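Local coordinates for protein VESB protease (Vibrio cholerae, PDB 4LK4) that is a secreted serine protease of the trypsin family that probably hydrolyses internal peptide bonds of protein substrates, at residues D59-I70 and G81-R91; I70-S78 and F151-D159. The protein carries 1 engineered substitution. All coordinates share one frame; numbering follows the deposited sequence.

Overall arrangement
Both contacts lie in the trypsin-like domain, both are partly buried, and they share I70, the end of strand 66-70, with centres 18 Å apart. Interaction 1 joins neighbouring strands within the N-terminal six-stranded barrel. It is the larger contact and the nearer to the centre of the chain (about 11 Å against 21 Å between centres), with regular antiparallel hydrogen bonds, a buried apolar face of V68, I70 and I84, and two salt bridges. Interaction 2 lies nearer the surface: the loop between the same two strands reaches across to the residues just ahead of strand 156-162. Two backbone bonds and small apolar contacts, with L75 and L155 buried, replace strand pairing and ion pairs.

Interaction 1: residues D59-I70 and G81-R91; sequences DSRSAASVDVII and GERIAAQKIYR
R83 and D67 meet on one face of the antiparallel hairpin formed by strands 66-70 and 82-91, part of the N-terminal barrel of the chymotrypsin-like fold. R83 has CG anti to its backbone nitrogen (chi1 -175°) and runs extended to NE, R83 CG lying 4.0 Å from I69 CG1. NE and NH2 both grip one oxygen: R83 NE to D67 OD2 and R83 NH2 to D67 OD2 are each 3.0 Å. D67 CG lies at the guanidinium edge, near its plane, whereas the carboxylate plane itself is turned by 71°. R83 NH2 also donates to A33 O, a second acceptor for the same nitrogen. On the other face V68, I70 and I84 make an apolar surface, with I70 CD1 4.3 Å from I84 CD1 and L109 of strand 105-109 against V68 and I70. In the backbone V68 and I84 form a doubly hydrogen-bonded pair, as do I70 and E82. Strand 66-70 also bonds to strand 25-30, which closes the barrel.

Ahead of V66 in the chain, whose carbonyl takes A86 N and also R31 NH2, the regular pairing stops and A63 becomes the centre of the contact. The short 3-10 segment 63-64 turns the A63 methyl against strand 82-91: A63 CB is 3.4 Å from Q87 O, at a classic beta bulge where Q87 and K88 face E108. A86 CB lies 3.6 Å from A63 O, while the tip of I89 covers the A63 backbone. Farther along, R91, bent at its third torsion, brings R91 NH2 to 2.8 Å from D59 OD1 in a salt bridge with an N-H...O angle of 132°; Y95 OH also bonds to that same D59 oxygen.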
loop_
_atom_site.group_PDB
_atom_site.type_symbol
_atom_site.label_atom_id
_atom_site.label_comp_id
_atom_site.label_asym_id
_atom_site.label_seq_id
_atom_site.Cartn_x
_atom_site.Cartn_y
_atom_site.Cartn_z
ATOM N N ASP A 59 -2.984 4.625 -9.029
ATOM C CA ASP A 59 -2.319 5.409 -10.097
ATOM C C ASP A 59 -3.118 6.678 -10.414
ATOM O O ASP A 59 -2.543 7.768 -10.596
ATOM C CB ASP A 59 -2.139 4.596 -11.391
ATOM C CG ASP A 59 -1.023 3.529 -11.310
ATOM O OD1 ASP A 59 -0.041 3.689 -10.559
ATOM O OD2 ASP A 59 -1.130 2.517 -12.049
ATOM N N SER A 60 -4.441 6.572 -10.430
ATOM C CA SER A 60 -5.278 7.706 -10.868
ATOM C C SER A 60 -6.337 8.150 -9.864
ATOM O O SER A 60 -7.377 8.678 -10.248
ATOM C CB SER A 60 -5.952 7.315 -12.189
ATOM O OG SER A 60 -4.992 7.015 -13.200
ATOM N N ARG A 61 -6.069 7.925 -8.583
ATOM C CA ARG A 61 -7.025 8.179 -7.516
ATOM C C ARG A 61 -6.274 8.681 -6.323
ATOM O O ARG A 61 -5.097 8.348 -6.144
ATOM C CB ARG A 61 -7.672 6.895 -7.030
ATOM C CG ARG A 61 -8.378 6.064 -8.064
ATOM C CD ARG A 61 -8.864 4.756 -7.457
ATOM N NE ARG A 61 -9.174 3.804 -8.523
ATOM C CZ ARG A 61 -10.373 3.657 -9.066
ATOM N NH1 ARG A 61 -11.419 4.361 -8.624
ATOM N NH2 ARG A 61 -10.541 2.776 -10.048
ATOM N N SER A 62 -6.965 9.428 -5.473
ATOM C CA SER A 62 -6.411 9.783 -4.181
ATOM C C SER A 62 -7.403 9.562 -3.037
ATOM O O SER A 62 -8.569 9.233 -3.237
ATOM C CB SER A 62 -5.881 11.222 -4.206
ATOM O OG SER A 62 -6.864 12.076 -4.697
ATOM N N ALA A 63 -6.883 9.726 -1.837
ATOM C CA ALA A 63 -7.558 9.377 -0.612
ATOM C C ALA A 63 -9.017 9.793 -0.573
ATOM O O ALA A 63 -9.877 8.963 -0.282
ATOM C CB ALA A 63 -6.805 9.990 0.558
ATOM N N ALA A 64 -9.298 11.057 -0.906
ATOM C CA ALA A 64 -10.659 11.624 -0.728
ATOM C C ALA A 64 -11.718 11.026 -1.649
ATOM O O ALA A 64 -12.903 11.264 -1.450
ATOM C CB ALA A 64 -10.655 13.148 -0.884
ATOM N N SER A 65 -11.299 10.272 -2.653
ATOM C CA SER A 65 -12.240 9.601 -3.521
ATOM C C SER A 65 -12.375 8.099 -3.167
ATOM O O SER A 65 -12.958 7.309 -3.949
ATOM C CB SER A 65 -11.787 9.768 -4.964
ATOM O OG SER A 65 -10.610 8.982 -5.166
ATOM N N VAL A 66 -11.864 7.695 -2.003
ATOM C CA VAL A 66 -11.811 6.256 -1.676
ATOM C C VAL A 66 -12.367 5.904 -0.310
ATOM O O VAL A 66 -12.013 6.532 0.686
ATOM C CB VAL A 66 -10.378 5.720 -1.783
ATOM C CG1 VAL A 66 -10.241 4.339 -1.130
ATOM C CG2 VAL A 66 -9.974 5.671 -3.251
ATOM N N ASP A 67 -13.245 4.895 -0.296
ATOM C CA ASP A 67 -13.685 4.225 0.920
ATOM C C ASP A 67 -13.150 2.811 0.912
ATOM O O ASP A 67 -12.784 2.280 -0.134
ATOM C CB ASP A 67 -15.204 4.121 0.987
ATOM C CG ASP A 67 -15.889 5.456 1.158
ATOM O OD1 ASP A 67 -15.251 6.377 1.722
ATOM O OD2 ASP A 67 -17.077 5.582 0.719
ATOM N N VAL A 68 -13.137 2.192 2.090
ATOM C CA VAL A 68 -12.877 0.779 2.205
ATOM C C VAL A 68 -14.035 0.140 2.943
ATOM O O VAL A 68 -14.735 0.798 3.724
ATOM C CB VAL A 68 -11.565 0.476 2.954
ATOM C CG1 VAL A 68 -10.465 1.384 2.466
ATOM C CG2 VAL A 68 -11.741 0.600 4.469
ATOM N N ILE A 69 -14.223 -1.142 2.679
ATOM C CA ILE A 69 -15.245 -1.955 3.371
ATOM C C ILE A 69 -14.559 -3.181 3.914
ATOM O O ILE A 69 -14.188 -4.061 3.149
ATOM C CB ILE A 69 -16.382 -2.425 2.473
ATOM C CG1 ILE A 69 -17.066 -1.238 1.817
ATOM C CG2 ILE A 69 -17.409 -3.205 3.311
ATOM C CD1 ILE A 69 -18.019 -1.626 0.699
ATOM N N ILE A 70 -14.361 -3.184 5.227
ATOM C CA ILE A 70 -13.627 -4.228 5.936
ATOM C C ILE A 70 -14.613 -5.334 6.236
ATOM O O ILE A 70 -15.694 -5.076 6.743
ATOM C CB ILE A 70 -13.050 -3.698 7.292
ATOM C CG1 ILE A 70 -12.098 -2.512 7.050
ATOM C CG2 ILE A 70 -12.300 -4.777 8.034
ATOM C CD1 ILE A 70 -11.442 -1.953 8.286
ATOM N N GLY A 81 -19.880 -5.913 6.941
ATOM C CA GLY A 81 -18.644 -5.121 7.014
ATOM C C GLY A 81 -18.799 -3.634 7.344
ATOM O O GLY A 81 -19.899 -3.091 7.257
ATOM N N GLU A 82 -17.686 -2.984 7.698
ATOM C CA GLU A 82 -17.678 -1.564 8.036
ATOM C C GLU A 82 -17.140 -0.768 6.873
ATOM O O GLU A 82 -16.013 -0.981 6.437
ATOM C CB GLU A 82 -16.821 -1.280 9.277
ATOM C CG GLU A 82 -17.305 -2.007 10.520
ATOM C CD GLU A 82 -16.504 -1.701 11.796
ATOM O OE1 GLU A 82 -15.654 -0.771 11.814
ATOM O OE2 GLU A 82 -16.755 -2.412 12.806
ATOM N N ARG A 83 -17.943 0.158 6.381
ATOM C CA ARG A 83 -17.502 1.065 5.335
ATOM C C ARG A 83 -16.884 2.281 5.986
ATOM O O ARG A 83 -17.533 2.927 6.796
ATOM C CB ARG A 83 -18.679 1.495 4.457
ATOM C CG ARG A 83 -18.245 2.342 3.284
ATOM C CD ARG A 83 -19.242 2.279 2.152
ATOM N NE ARG A 83 -18.846 3.152 1.063
ATOM C CZ ARG A 83 -19.420 3.182 -0.134
ATOM N NH1 ARG A 83 -20.425 2.338 -0.434
ATOM N NH2 ARG A 83 -18.974 4.046 -1.049
ATOM N N ILE A 84 -15.628 2.567 5.650
ATOM C CA ILE A 84 -14.883 3.655 6.280
ATOM C C ILE A 84 -14.121 4.485 5.227
ATOM O O ILE A 84 -13.533 3.947 4.294
ATOM C CB ILE A 84 -13.858 3.082 7.267
ATOM C CG1 ILE A 84 -14.545 2.148 8.251
ATOM C CG2 ILE A 84 -13.150 4.189 8.040
ATOM C CD1 ILE A 84 -13.597 1.640 9.314
ATOM N N ALA A 85 -14.073 5.791 5.406
ATOM C CA ALA A 85 -13.334 6.636 4.459
ATOM C C ALA A 85 -11.818 6.508 4.592
ATOM O O ALA A 85 -11.280 6.340 5.688
ATOM C CB ALA A 85 -13.729 8.099 4.618
ATOM N N ALA A 86 -11.142 6.602 3.459
ATOM C CA ALA A 86 -9.708 6.709 3.452
ATOM C C ALA A 86 -9.356 8.152 3.811
ATOM O O ALA A 86 -10.086 9.086 3.436
ATOM C CB ALA A 86 -9.179 6.349 2.088
ATOM N N GLN A 87 -8.286 8.354 4.566
ATOM C CA GLN A 87 -7.816 9.714 4.757
ATOM C C GLN A 87 -6.401 9.925 4.242
ATOM O O GLN A 87 -6.105 11.020 3.766
ATOM C CB GLN A 87 -7.986 10.200 6.201
ATOM C CG GLN A 87 -6.867 9.855 7.160
ATOM C CD GLN A 87 -7.097 10.441 8.550
ATOM O OE1 GLN A 87 -8.075 11.165 8.783
ATOM N NE2 GLN A 87 -6.190 10.121 9.486
ATOM N N LYS A 88 -5.536 8.915 4.305
ATOM C CA LYS A 88 -4.230 9.006 3.645
ATOM C C LYS A 88 -3.839 7.728 2.914
ATOM O O LYS A 88 -4.219 6.623 3.289
ATOM C CB LYS A 88 -3.141 9.381 4.671
ATOM C CG LYS A 88 -3.258 10.786 5.262
ATOM C CD LYS A 88 -2.579 11.824 4.377
ATOM C CE LYS A 88 -3.057 13.276 4.594
ATOM N NZ LYS A 88 -3.426 13.637 5.988
ATOM N N ILE A 89 -3.046 7.895 1.877
ATOM C CA ILE A 89 -2.462 6.810 1.143
ATOM C C ILE A 89 -0.924 6.939 1.169
ATOM O O ILE A 89 -0.384 8.013 0.942
ATOM C CB ILE A 89 -3.033 6.766 -0.283
ATOM C CG1 ILE A 89 -4.498 6.291 -0.205
ATOM C CG2 ILE A 89 -2.270 5.760 -1.147
ATOM C CD1 ILE A 89 -5.263 6.293 -1.518
ATOM N N TYR A 90 -0.241 5.846 1.505
ATOM C CA TYR A 90 1.209 5.775 1.397
ATOM C C TYR A 90 1.543 4.732 0.349
ATOM O O TYR A 90 1.150 3.584 0.484
ATOM C CB TYR A 90 1.859 5.426 2.750
ATOM C CG TYR A 90 1.365 6.339 3.827
ATOM C CD1 TYR A 90 0.231 6.046 4.552
ATOM C CD2 TYR A 90 1.991 7.523 4.076
ATOM C CE1 TYR A 90 -0.255 6.919 5.511
ATOM C CE2 TYR A 90 1.542 8.379 5.052
ATOM C CZ TYR A 90 0.405 8.085 5.761
ATOM O OH TYR A 90 -0.043 8.992 6.719
ATOM N N ARG A 91 2.226 5.131 -0.713
ATOM C CA ARG A 91 2.696 4.167 -1.696
ATOM C C ARG A 91 4.184 4.005 -1.583
ATOM O O ARG A 91 4.871 4.909 -1.137
ATOM C CB ARG A 91 2.377 4.664 -3.091
ATOM C CG ARG A 91 0.898 4.899 -3.341
ATOM C CD ARG A 91 0.750 5.803 -4.553
ATOM N NE ARG A 91 0.338 5.047 -5.712
ATOM C CZ ARG A 91 0.618 5.338 -6.979
ATOM N NH1 ARG A 91 1.379 6.379 -7.314
ATOM N NH2 ARG A 91 0.130 4.539 -7.929
#

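Interaction 2: residues I70-S78 and F151-D159; sequences IGAYDLNNS and FTPILQEVD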
loop_
_atom_site.group_PDB
_atom_site.type_symbol
_atom_site.label_atom_id
_atom_site.label_comp_id
_atom_site.label_asym_id
_atom_site.label_seq_id
_atom_site.Cartn_x
_atom_site.Cartn_y
_atom_site.Cartn_z
ATOM N N ILE A 70 -14.361 -3.184 5.227
ATOM C CA ILE A 70 -13.627 -4.228 5.936
ATOM C C ILE A 70 -14.613 -5.334 6.236
ATOM O O ILE A 70 -15.694 -5.076 6.743
ATOM C CB ILE A 70 -13.050 -3.698 7.292
ATOM C CG1 ILE A 70 -12.098 -2.512 7.050
ATOM C CG2 ILE A 70 -12.300 -4.777 8.034
ATOM C CD1 ILE A 70 -11.442 -1.953 8.286
ATOM N N GLY A 71 -14.238 -6.567 5.943
ATOM C CA GLY A 71 -15.145 -7.715 6.188
ATOM C C GLY A 71 -16.283 -7.694 5.199
ATOM O O GLY A 71 -17.341 -8.208 5.456
ATOM N N ALA A 72 -16.065 -7.066 4.047
ATOM C CA ALA A 72 -17.066 -7.083 2.966
ATOM C C ALA A 72 -17.212 -8.518 2.490
ATOM O O ALA A 72 -16.262 -9.285 2.585
ATOM C CB ALA A 72 -16.606 -6.177 1.811
ATOM N N TYR A 73 -18.385 -8.880 1.992
ATOM C CA TYR A 73 -18.581 -10.188 1.389
ATOM C C TYR A 73 -19.507 -10.122 0.177
ATOM O O TYR A 73 -19.067 -10.336 -0.940
ATOM C CB TYR A 73 -19.092 -11.171 2.421
ATOM C CG TYR A 73 -19.375 -12.505 1.827
ATOM C CD1 TYR A 73 -18.337 -13.380 1.562
ATOM C CD2 TYR A 73 -20.657 -12.880 1.489
ATOM C CE1 TYR A 73 -18.582 -14.613 1.006
ATOM C CE2 TYR A 73 -20.914 -14.105 0.893
ATOM C CZ TYR A 73 -19.867 -14.965 0.669
ATOM O OH TYR A 73 -20.066 -16.189 0.092
ATOM N N ASP A 74 -20.780 -9.836 0.388
ATOM C CA ASP A 74 -21.741 -9.552 -0.709
ATOM C C ASP A 74 -21.775 -8.045 -0.859
ATOM O O ASP A 74 -22.315 -7.332 0.004
ATOM C CB ASP A 74 -23.121 -10.059 -0.353
ATOM C CG ASP A 74 -24.204 -9.702 -1.395
ATOM O OD1 ASP A 74 -23.907 -8.887 -2.305
ATOM O OD2 ASP A 74 -25.368 -10.244 -1.248
ATOM N N LEU A 75 -21.194 -7.536 -1.940
ATOM C CA LEU A 75 -21.062 -6.080 -2.052
ATOM C C LEU A 75 -22.413 -5.356 -2.085
ATOM O O LEU A 75 -22.468 -4.182 -1.760
ATOM C CB LEU A 75 -20.186 -5.681 -3.249
ATOM C CG LEU A 75 -18.737 -6.169 -3.155
ATOM C CD1 LEU A 75 -18.070 -6.148 -4.490
ATOM C CD2 LEU A 75 -17.932 -5.334 -2.214
ATOM N N ASN A 76 -23.481 -6.052 -2.461
ATOM C CA ASN A 76 -24.820 -5.478 -2.454
ATOM C C ASN A 76 -25.513 -5.445 -1.083
ATOM O O ASN A 76 -26.663 -5.006 -0.976
ATOM C CB ASN A 76 -25.710 -6.241 -3.437
ATOM C CG ASN A 76 -25.694 -5.660 -4.820
ATOM O OD1 ASN A 76 -25.336 -4.507 -5.026
ATOM N ND2 ASN A 76 -26.090 -6.456 -5.781
ATOM N N ASN A 77 -24.839 -5.940 -0.054
ATOM C CA ASN A 77 -25.421 -6.020 1.259
ATOM C C ASN A 77 -24.679 -5.070 2.166
ATOM O O ASN A 77 -23.662 -5.452 2.760
ATOM C CB ASN A 77 -25.295 -7.456 1.770
ATOM C CG ASN A 77 -25.972 -7.677 3.134
ATOM O OD1 ASN A 77 -26.178 -6.742 3.916
ATOM N ND2 ASN A 77 -26.313 -8.927 3.413
ATOM N N SER A 78 -25.179 -3.841 2.289
ATOM C CA SER A 78 -24.462 -2.807 3.045
ATOM C C SER A 78 -24.433 -3.047 4.564
ATOM O O SER A 78 -23.790 -2.329 5.280
ATOM C CB SER A 78 -25.009 -1.413 2.724
ATOM O OG SER A 78 -26.319 -1.257 3.235
ATOM N N PHE A 151 -18.547 -8.523 -13.407
ATOM C CA PHE A 151 -18.204 -9.302 -12.211
ATOM C C PHE A 151 -19.265 -9.408 -11.054
ATOM O O PHE A 151 -20.136 -8.575 -10.852
ATOM C CB PHE A 151 -16.851 -8.857 -11.615
ATOM C CG PHE A 151 -16.952 -7.618 -10.728
ATOM C CD1 PHE A 151 -16.921 -6.313 -11.294
ATOM C CD2 PHE A 151 -17.116 -7.736 -9.334
ATOM C CE1 PHE A 151 -17.041 -5.172 -10.487
ATOM C CE2 PHE A 151 -17.239 -6.592 -8.533
ATOM C CZ PHE A 151 -17.203 -5.303 -9.108
ATOM N N THR A 152 -19.131 -10.453 -10.265
ATOM C CA THR A 152 -20.109 -10.802 -9.248
ATOM C C THR A 152 -19.940 -10.056 -7.939
ATOM O O THR A 152 -18.827 -9.770 -7.548
ATOM C CB THR A 152 -19.976 -12.310 -9.007
ATOM O OG1 THR A 152 -20.807 -12.948 -9.967
ATOM C CG2 THR A 152 -20.374 -12.759 -7.693
ATOM N N PRO A 153 -21.037 -9.841 -7.198
ATOM C CA PRO A 153 -20.894 -9.078 -5.974
ATOM C C PRO A 153 -20.356 -9.870 -4.800
ATOM O O PRO A 153 -20.155 -9.312 -3.731
ATOM C CB PRO A 153 -22.316 -8.569 -5.717
ATOM C CG PRO A 153 -23.196 -9.552 -6.375
ATOM C CD PRO A 153 -22.432 -10.225 -7.459
ATOM N N ILE A 154 -20.106 -11.149 -5.013
ATOM C CA ILE A 154 -19.758 -12.095 -3.952
ATOM C C ILE A 154 -18.242 -12.368 -3.955
ATOM O O ILE A 154 -17.621 -12.651 -5.000
ATOM C CB ILE A 154 -20.515 -13.428 -4.162
ATOM C CG1 ILE A 154 -22.016 -13.182 -4.328
ATOM C CG2 ILE A 154 -20.253 -14.452 -3.049
ATOM C CD1 ILE A 154 -22.779 -13.003 -3.042
ATOM N N LEU A 155 -17.659 -12.309 -2.770
ATOM C CA LEU A 155 -16.247 -12.604 -2.604
ATOM C C LEU A 155 -15.926 -14.017 -3.089
ATOM O O LEU A 155 -16.564 -14.973 -2.698
ATOM C CB LEU A 155 -15.863 -12.420 -1.132
ATOM C CG LEU A 155 -14.420 -12.705 -0.737
ATOM C CD1 LEU A 155 -13.472 -11.712 -1.400
ATOM C CD2 LEU A 155 -14.283 -12.676 0.772
ATOM N N GLN A 156 -14.965 -14.117 -3.991
ATOM C CA GLN A 156 -14.471 -15.390 -4.474
ATOM C C GLN A 156 -13.110 -15.768 -3.860
ATOM O O GLN A 156 -12.342 -14.913 -3.401
ATOM C CB GLN A 156 -14.247 -15.331 -5.965
ATOM C CG GLN A 156 -15.400 -14.830 -6.810
ATOM C CD GLN A 156 -16.478 -15.850 -6.842
ATOM O OE1 GLN A 156 -16.296 -16.963 -7.352
ATOM N NE2 GLN A 156 -17.572 -15.534 -6.195
ATOM N N GLU A 157 -12.804 -17.060 -3.890
ATOM C CA GLU A 157 -11.488 -17.546 -3.540
ATOM C C GLU A 157 -11.048 -18.596 -4.550
ATOM O O GLU A 157 -11.865 -19.130 -5.273
ATOM C CB GLU A 157 -11.448 -18.078 -2.102
ATOM C CG GLU A 157 -12.553 -19.056 -1.723
ATOM C CD GLU A 157 -12.351 -19.704 -0.359
ATOM O OE1 GLU A 157 -11.238 -19.583 0.183
ATOM O OE2 GLU A 157 -13.282 -20.341 0.186
ATOM N N VAL A 158 -9.753 -18.850 -4.634
ATOM C CA VAL A 158 -9.226 -19.912 -5.477
ATOM C C VAL A 158 -7.836 -20.325 -4.997
ATOM O O VAL A 158 -7.078 -19.517 -4.435
ATOM C CB VAL A 158 -9.171 -19.469 -6.947
ATOM C CG1 VAL A 158 -8.206 -18.311 -7.130
ATOM C CG2 VAL A 158 -8.828 -20.633 -7.880
ATOM N N ASP A 159 -7.491 -21.577 -5.202
ATOM C CA ASP A 159 -6.162 -22.026 -4.852
ATOM C C ASP A 159 -5.216 -21.887 -6.029
ATOM O O ASP A 159 -5.607 -22.024 -7.179
ATOM C CB ASP A 159 -6.187 -23.446 -4.317
ATOM C CG ASP A 159 -6.633 -23.507 -2.848
ATOM O OD1 ASP A 159 -6.602 -22.457 -2.150
ATOM O OD2 ASP A 159 -6.980 -24.612 -2.376
#
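A loop-to-loop contact joins Y73-N76, in the long connection between strands 66-70 and 82-91, to P153-L155, just ahead of strand 156-162. Its backbone core is a single bridge between D74 and I154, with two hydrogen bonds: L75 N to P153 O at 2.7 Å, almost straight at 171°, and L155 N to Y73 O at 3.0 Å. W140 NE1 is a second donor to Y73 O. The Y73 ring is approached obliquely, by L155 CB along its CD1-CE1 side, 3.8 Å from Y73 CD1, and by I154 CG2 near the hydroxyl end, 3.6 Å from Y73 OH. That hydroxyl is hydrogen-bonded to A17 O, which fixes the far end of the ring.

In the trypsin fold this is a seam between the two halves of the domain, and F151-L155, leading into strand 156-162, probably corresponds to the end of the autolysis loop of trypsin-like proteases. D74 opens a type I turn to N77 and tightens it as an Asx turn, its OD1 accepting N76 N from above the carboxylate plane. The D74 carboxylate and the P153 ring then lie side by side, D74 OD1 3.8 Å from P153 CB, while the I154 side chain passes at a slant to that of D74, I154 CD1 4.0 Å from D74 CG. The buried L75 packs against W140, Y36 and A27. L75 CD1 lies 4.2 Å from F151 CE2, at the edge of the ring, and that ring in turn meets Y36 edge-to-face.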